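Putative lipase (Bacteroides thetaiotaomicron VPI-5482, PDB 3BZW) probably acts as an SGNH-type (GDSL-like) lipase or acylhydrolase, possibly with lysophospholipase activity. Local coordinates at residues A[70-82]-A[146-158]. Residues are numbered along the deposited sequence; the frame is centred on the assembly and turned at random.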
loop_
_atom_site.group_PDB
_atom_site.type_symbol
_atom_site.label_atom_id
_atom_site.label_comp_id
_atom_site.label_asym_id
_atom_site.label_seq_id
_atom_site.Cartn_x
_atom_site.Cartn_y
_atom_site.Cartn_z
ATOM N N GLN A 70 17.968 -25.926 -23.159
ATOM C CA GLN A 70 17.248 -25.346 -22.029
ATOM C C GLN A 70 17.875 -25.789 -20.710
ATOM O O GLN A 70 18.841 -26.553 -20.702
ATOM C CB GLN A 70 15.785 -25.785 -22.095
ATOM C CG GLN A 70 15.072 -25.315 -23.361
ATOM C CD GLN A 70 13.840 -26.138 -23.677
ATOM O OE1 GLN A 70 13.062 -26.474 -22.789
ATOM N NE2 GLN A 70 13.652 -26.458 -24.953
ATOM N N TRP A 71 17.327 -25.317 -19.594
ATOM C CA TRP A 71 17.873 -25.680 -18.293
ATOM C C TRP A 71 17.882 -27.179 -18.011
ATOM O O TRP A 71 18.580 -27.630 -17.101
ATOM C CB TRP A 71 17.133 -24.949 -17.159
ATOM C CG TRP A 71 17.936 -23.816 -16.579
ATOM C CD1 TRP A 71 17.960 -22.516 -17.008
ATOM C CD2 TRP A 71 18.876 -23.900 -15.502
ATOM N NE1 TRP A 71 18.860 -21.786 -16.263
ATOM C CE2 TRP A 71 19.437 -22.611 -15.333
ATOM C CE3 TRP A 71 19.305 -24.940 -14.662
ATOM C CZ2 TRP A 71 20.402 -22.336 -14.359
ATOM C CZ3 TRP A 71 20.266 -24.668 -13.693
ATOM C CH2 TRP A 71 20.804 -23.375 -13.551
ATOM N N ASP A 72 17.133 -27.961 -18.786
ATOM C CA ASP A 72 17.113 -29.406 -18.559
ATOM C C ASP A 72 18.389 -30.063 -19.080
ATOM O O ASP A 72 18.659 -31.231 -18.794
ATOM C CB ASP A 72 15.878 -30.049 -19.216
ATOM C CG ASP A 72 15.861 -29.894 -20.729
ATOM O OD1 ASP A 72 16.438 -28.915 -21.247
ATOM O OD2 ASP A 72 15.246 -30.747 -21.402
ATOM N N ASP A 73 19.183 -29.297 -19.822
ATOM C CA ASP A 73 20.424 -29.803 -20.396
ATOM C C ASP A 73 21.656 -29.450 -19.557
ATOM O O ASP A 73 22.775 -29.823 -19.906
ATOM C CB ASP A 73 20.588 -29.257 -21.824
ATOM C CG ASP A 73 21.612 -30.034 -22.643
ATOM O OD1 ASP A 73 21.525 -31.284 -22.678
ATOM O OD2 ASP A 73 22.493 -29.395 -23.262
ATOM N N VAL A 74 21.452 -28.746 -18.445
ATOM C CA VAL A 74 22.568 -28.353 -17.586
ATOM C C VAL A 74 23.338 -29.546 -17.010
ATOM O O VAL A 74 24.567 -29.544 -17.004
ATOM C CB VAL A 74 22.092 -27.421 -16.446
ATOM C CG1 VAL A 74 23.207 -27.218 -15.415
ATOM C CG2 VAL A 74 21.683 -26.070 -17.036
ATOM N N PRO A 75 22.631 -30.574 -16.507
ATOM C CA PRO A 75 23.342 -31.734 -15.958
ATOM C C PRO A 75 24.230 -32.416 -17.005
ATOM O O PRO A 75 25.373 -32.773 -16.720
ATOM C CB PRO A 75 22.205 -32.640 -15.485
ATOM C CG PRO A 75 21.178 -31.645 -15.028
ATOM C CD PRO A 75 21.198 -30.631 -16.159
ATOM N N ARG A 76 23.701 -32.596 -18.213
ATOM C CA ARG A 76 24.457 -33.243 -19.285
ATOM C C ARG A 76 25.707 -32.448 -19.642
ATOM O O ARG A 76 26.779 -33.020 -19.849
ATOM C CB ARG A 76 23.603 -33.396 -20.543
ATOM C CG ARG A 76 24.322 -34.115 -21.684
ATOM C CD ARG A 76 23.592 -33.930 -23.012
ATOM N NE ARG A 76 23.728 -32.565 -23.519
ATOM C CZ ARG A 76 24.834 -32.076 -24.071
ATOM N NH1 ARG A 76 25.911 -32.840 -24.201
ATOM N NH2 ARG A 76 24.869 -30.818 -24.482
ATOM N N GLN A 77 25.571 -31.129 -19.729
ATOM C CA GLN A 77 26.719 -30.296 -20.056
ATOM C C GLN A 77 27.730 -30.317 -18.911
ATOM O O GLN A 77 28.936 -30.338 -19.144
ATOM C CB GLN A 77 26.274 -28.859 -20.358
ATOM C CG GLN A 77 25.615 -28.693 -21.734
ATOM C CD GLN A 77 25.277 -27.242 -22.055
ATOM O OE1 GLN A 77 26.027 -26.329 -21.709
ATOM N NE2 GLN A 77 24.154 -27.027 -22.739
ATOM N N ALA A 78 27.238 -30.320 -17.675
ATOM C CA ALA A 78 28.123 -30.348 -16.513
ATOM C C ALA A 78 28.869 -31.678 -16.470
ATOM O O ALA A 78 30.057 -31.728 -16.154
ATOM C CB ALA A 78 27.318 -30.159 -15.231
ATOM N N GLU A 79 28.158 -32.754 -16.786
ATOM C CA GLU A 79 28.748 -34.091 -16.793
ATOM C C GLU A 79 29.832 -34.211 -17.856
ATOM O O GLU A 79 30.874 -34.824 -17.621
ATOM C CB GLU A 79 27.663 -35.144 -17.042
ATOM C CG GLU A 79 26.850 -35.508 -15.812
ATOM C CD GLU A 79 25.520 -36.151 -16.162
ATOM O OE1 GLU A 79 25.463 -36.903 -17.160
ATOM O OE2 GLU A 79 24.534 -35.912 -15.432
ATOM N N LYS A 80 29.588 -33.623 -19.024
ATOM C CA LYS A 80 30.560 -33.687 -20.104
ATOM C C LYS A 80 31.792 -32.873 -19.726
ATOM O O LYS A 80 32.923 -33.268 -20.016
ATOM C CB LYS A 80 29.950 -33.168 -21.411
ATOM C CG LYS A 80 30.729 -33.593 -22.647
ATOM C CD LYS A 80 30.044 -33.166 -23.936
ATOM C CE LYS A 80 30.824 -33.672 -25.143
ATOM N NZ LYS A 80 30.291 -33.154 -26.434
ATOM N N LEU A 81 31.570 -31.740 -19.072
ATOM C CA LEU A 81 32.664 -30.886 -18.630
ATOM C C LEU A 81 33.534 -31.658 -17.638
ATOM O O LEU A 81 34.759 -31.644 -17.736
ATOM C CB LEU A 81 32.108 -29.625 -17.960
ATOM C CG LEU A 81 33.086 -28.709 -17.222
ATOM C CD1 LEU A 81 34.087 -28.116 -18.198
ATOM C CD2 LEU A 81 32.305 -27.604 -16.520
ATOM N N LYS A 82 32.893 -32.334 -16.689
ATOM C CA LYS A 82 33.605 -33.116 -15.678
ATOM C C LYS A 82 34.428 -34.210 -16.353
ATOM O O LYS A 82 35.612 -34.393 -16.059
ATOM C CB LYS A 82 32.610 -33.759 -14.705
ATOM C CG LYS A 82 33.253 -34.483 -13.516
ATOM C CD LYS A 82 33.915 -33.493 -12.566
ATOM C CE LYS A 82 34.619 -34.185 -11.403
ATOM N NZ LYS A 82 33.691 -34.956 -10.539
ATOM N N ARG A 146 13.815 -27.865 -13.012
ATOM C CA ARG A 146 15.050 -28.008 -13.777
ATOM C C ARG A 146 16.212 -27.307 -13.085
ATOM O O ARG A 146 17.350 -27.779 -13.126
ATOM C CB ARG A 146 14.869 -27.434 -15.185
ATOM C CG ARG A 146 13.881 -28.209 -16.035
ATOM C CD ARG A 146 13.716 -27.570 -17.405
ATOM N NE ARG A 146 12.859 -28.373 -18.270
ATOM C CZ ARG A 146 12.713 -28.164 -19.574
ATOM N NH1 ARG A 146 13.371 -27.173 -20.161
ATOM N NH2 ARG A 146 11.915 -28.946 -20.289
ATOM N N ILE A 147 15.930 -26.170 -12.456
ATOM C CA ILE A 147 16.972 -25.437 -11.754
ATOM C C ILE A 147 17.403 -26.242 -10.526
ATOM O O ILE A 147 18.592 -26.318 -10.212
ATOM C CB ILE A 147 16.483 -24.027 -11.336
ATOM C CG1 ILE A 147 16.280 -23.167 -12.589
ATOM C CG2 ILE A 147 17.501 -23.364 -10.415
ATOM C CD1 ILE A 147 15.664 -21.797 -12.323
ATOM N N ASN A 148 16.438 -26.851 -9.840
ATOM C CA ASN A 148 16.755 -27.660 -8.665
ATOM C C ASN A 148 17.674 -28.812 -9.069
ATOM O O ASN A 148 18.688 -29.067 -8.418
ATOM C CB ASN A 148 15.483 -28.233 -8.027
ATOM C CG ASN A 148 14.678 -27.187 -7.278
ATOM O OD1 ASN A 148 15.201 -26.148 -6.872
ATOM N ND2 ASN A 148 13.397 -27.472 -7.069
ATOM N N ILE A 149 17.307 -29.507 -10.143
ATOM C CA ILE A 149 18.101 -30.630 -10.643
ATOM C C ILE A 149 19.477 -30.149 -11.119
ATOM O O ILE A 149 20.506 -30.763 -10.813
ATOM C CB ILE A 149 17.399 -31.327 -11.833
ATOM C CG1 ILE A 149 16.123 -32.023 -11.353
ATOM C CG2 ILE A 149 18.356 -32.317 -12.494
ATOM C CD1 ILE A 149 15.236 -32.549 -12.477
ATOM N N GLY A 150 19.483 -29.049 -11.865
ATOM C CA GLY A 150 20.725 -28.505 -12.390
ATOM C C GLY A 150 21.739 -28.044 -11.358
ATOM O O GLY A 150 22.919 -28.390 -11.439
ATOM N N ILE A 151 21.295 -27.252 -10.389
ATOM C CA ILE A 151 22.209 -26.774 -9.363
ATOM C C ILE A 151 22.682 -27.932 -8.483
ATOM O O ILE A 151 23.825 -27.946 -8.026
ATOM C CB ILE A 151 21.561 -25.658 -8.511
ATOM C CG1 ILE A 151 21.288 -24.436 -9.403
ATOM C CG2 ILE A 151 22.486 -25.258 -7.371
ATOM C CD1 ILE A 151 20.670 -23.250 -8.684
ATOM N N THR A 152 21.810 -28.910 -8.256
ATOM C CA THR A 152 22.180 -30.072 -7.457
ATOM C C THR A 152 23.354 -30.795 -8.116
ATOM O O THR A 152 24.364 -31.086 -7.470
ATOM C CB THR A 152 20.994 -31.054 -7.324
ATOM O OG1 THR A 152 20.009 -30.489 -6.451
ATOM C CG2 THR A 152 21.461 -32.398 -6.767
ATOM N N GLN A 153 23.217 -31.072 -9.410
ATOM C CA GLN A 153 24.256 -31.764 -10.164
ATOM C C GLN A 153 25.535 -30.937 -10.262
ATOM O O GLN A 153 26.638 -31.479 -10.191
ATOM C CB GLN A 153 23.740 -32.119 -11.561
ATOM C CG GLN A 153 22.587 -33.117 -11.527
ATOM C CD GLN A 153 22.975 -34.423 -10.847
ATOM O OE1 GLN A 153 22.158 -35.055 -10.173
ATOM N NE2 GLN A 153 24.223 -34.833 -11.025
ATOM N N LEU A 154 25.395 -29.624 -10.422
ATOM C CA LEU A 154 26.571 -28.764 -10.500
ATOM C C LEU A 154 27.365 -28.838 -9.196
ATOM O O LEU A 154 28.592 -28.944 -9.212
ATOM C CB LEU A 154 26.158 -27.313 -10.776
ATOM C CG LEU A 154 25.790 -26.987 -12.229
ATOM C CD1 LEU A 154 25.063 -25.651 -12.306
ATOM C CD2 LEU A 154 27.062 -26.965 -13.072
ATOM N N LYS A 155 26.661 -28.786 -8.069
ATOM C CA LYS A 155 27.312 -28.836 -6.765
ATOM C C LYS A 155 27.846 -30.228 -6.444
ATOM O O LYS A 155 28.869 -30.366 -5.779
ATOM C CB LYS A 155 26.348 -28.363 -5.668
ATOM C CG LYS A 155 26.131 -26.848 -5.660
ATOM C CD LYS A 155 25.165 -26.425 -4.558
ATOM C CE LYS A 155 25.008 -24.916 -4.501
ATOM N NZ LYS A 155 26.230 -24.227 -3.977
ATOM N N LYS A 156 27.158 -31.258 -6.920
ATOM C CA LYS A 156 27.597 -32.633 -6.687
ATOM C C LYS A 156 28.881 -32.934 -7.463
ATOM O O LYS A 156 29.783 -33.603 -6.956
ATOM C CB LYS A 156 26.508 -33.623 -7.117
ATOM C CG LYS A 156 25.375 -33.801 -6.115
ATOM C CD LYS A 156 24.272 -34.675 -6.701
ATOM C CE LYS A 156 23.734 -35.665 -5.683
ATOM N NZ LYS A 156 24.773 -36.665 -5.292
ATOM N N LEU A 157 28.957 -32.429 -8.690
ATOM C CA LEU A 157 30.118 -32.658 -9.546
ATOM C C LEU A 157 31.297 -31.729 -9.264
ATOM O O LEU A 157 32.458 -32.131 -9.376
ATOM C CB LEU A 157 29.713 -32.519 -11.016
ATOM C CG LEU A 157 28.704 -33.531 -11.563
ATOM C CD1 LEU A 157 28.186 -33.058 -12.912
ATOM C CD2 LEU A 157 29.359 -34.901 -11.689
ATOM N N PHE A 158 30.997 -30.491 -8.889
ATOM C CA PHE A 158 32.034 -29.497 -8.625
ATOM C C PHE A 158 31.794 -28.786 -7.297
ATOM O O PHE A 158 31.693 -27.561 -7.252
ATOM C CB PHE A 158 32.035 -28.472 -9.762
ATOM C CG PHE A 158 32.165 -29.083 -11.129
ATOM C CD1 PHE A 158 33.405 -29.495 -11.606
ATOM C CD2 PHE A 158 31.046 -29.248 -11.943
ATOM C CE1 PHE A 158 33.530 -30.061 -12.876
ATOM C CE2 PHE A 158 31.160 -29.812 -13.214
ATOM C CZ PHE A 158 32.401 -30.218 -13.680
HETATM O O HOH W 1 11.081 -28.260 -22.953
HETATM O O HOH W 2 18.319 -29.448 -15.016
#
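R146 reaches from its helix with its chain extended from CG to NE and lays its guanidinium beside residues 70-72, ahead of helix 74-85. NH1 gives a nearly straight hydrogen bond to Q70 OE1 (2.7 Å, 171° at the hydrogen); the oxygen sits in the guanidinium plane, while the donor is tilted from the plane of the amide. A water joins Q70 OE1 to R146 NH2, closing a small ring at that edge. D72 takes one face: its carboxylate stacks on the guanidinium, planes 9° apart, and D72 OD1 to R146 NH1 at 3.7 Å is a long, purely electrostatic salt bridge. D100 pairs with NH1 too, and the Q140 carbonyl accepts from NE. With an alanine in place of R146, Q70 OE1 would probably lose its guanidinium partner, and the D72 and D100 carboxylates a shared counter-charge.

Next to this polar end, the W71 ring slots in between V74 CG2 on one face and I147 CG1 on the other, the latter a CH-pi contact 4.1 Å from the centroid of the six-membered ring. The ring's edge meets the CA of G150, where a side chain would run into CZ3. P75 crosses I149 and Q153 at about a right angle, and A78 CB touches both L154 CD2 and L157 CD1. At the far end K82 bends back so that its CD lies 3.5 Å from F158 CE1, and NZ makes a weak hydrogen bond to L157 O.

The axes of 74-82 and 146-157 run nearly parallel, 13° apart, with side chains of both segments touching strand 91-95, as in the alpha/beta fold of SGNH hydrolases. Chemically, apolar packing joins the helices along their length, while one directed hydrogen bond to a neutral amide, plus electrostatic attraction to D72, ties residues 70-72 to R146.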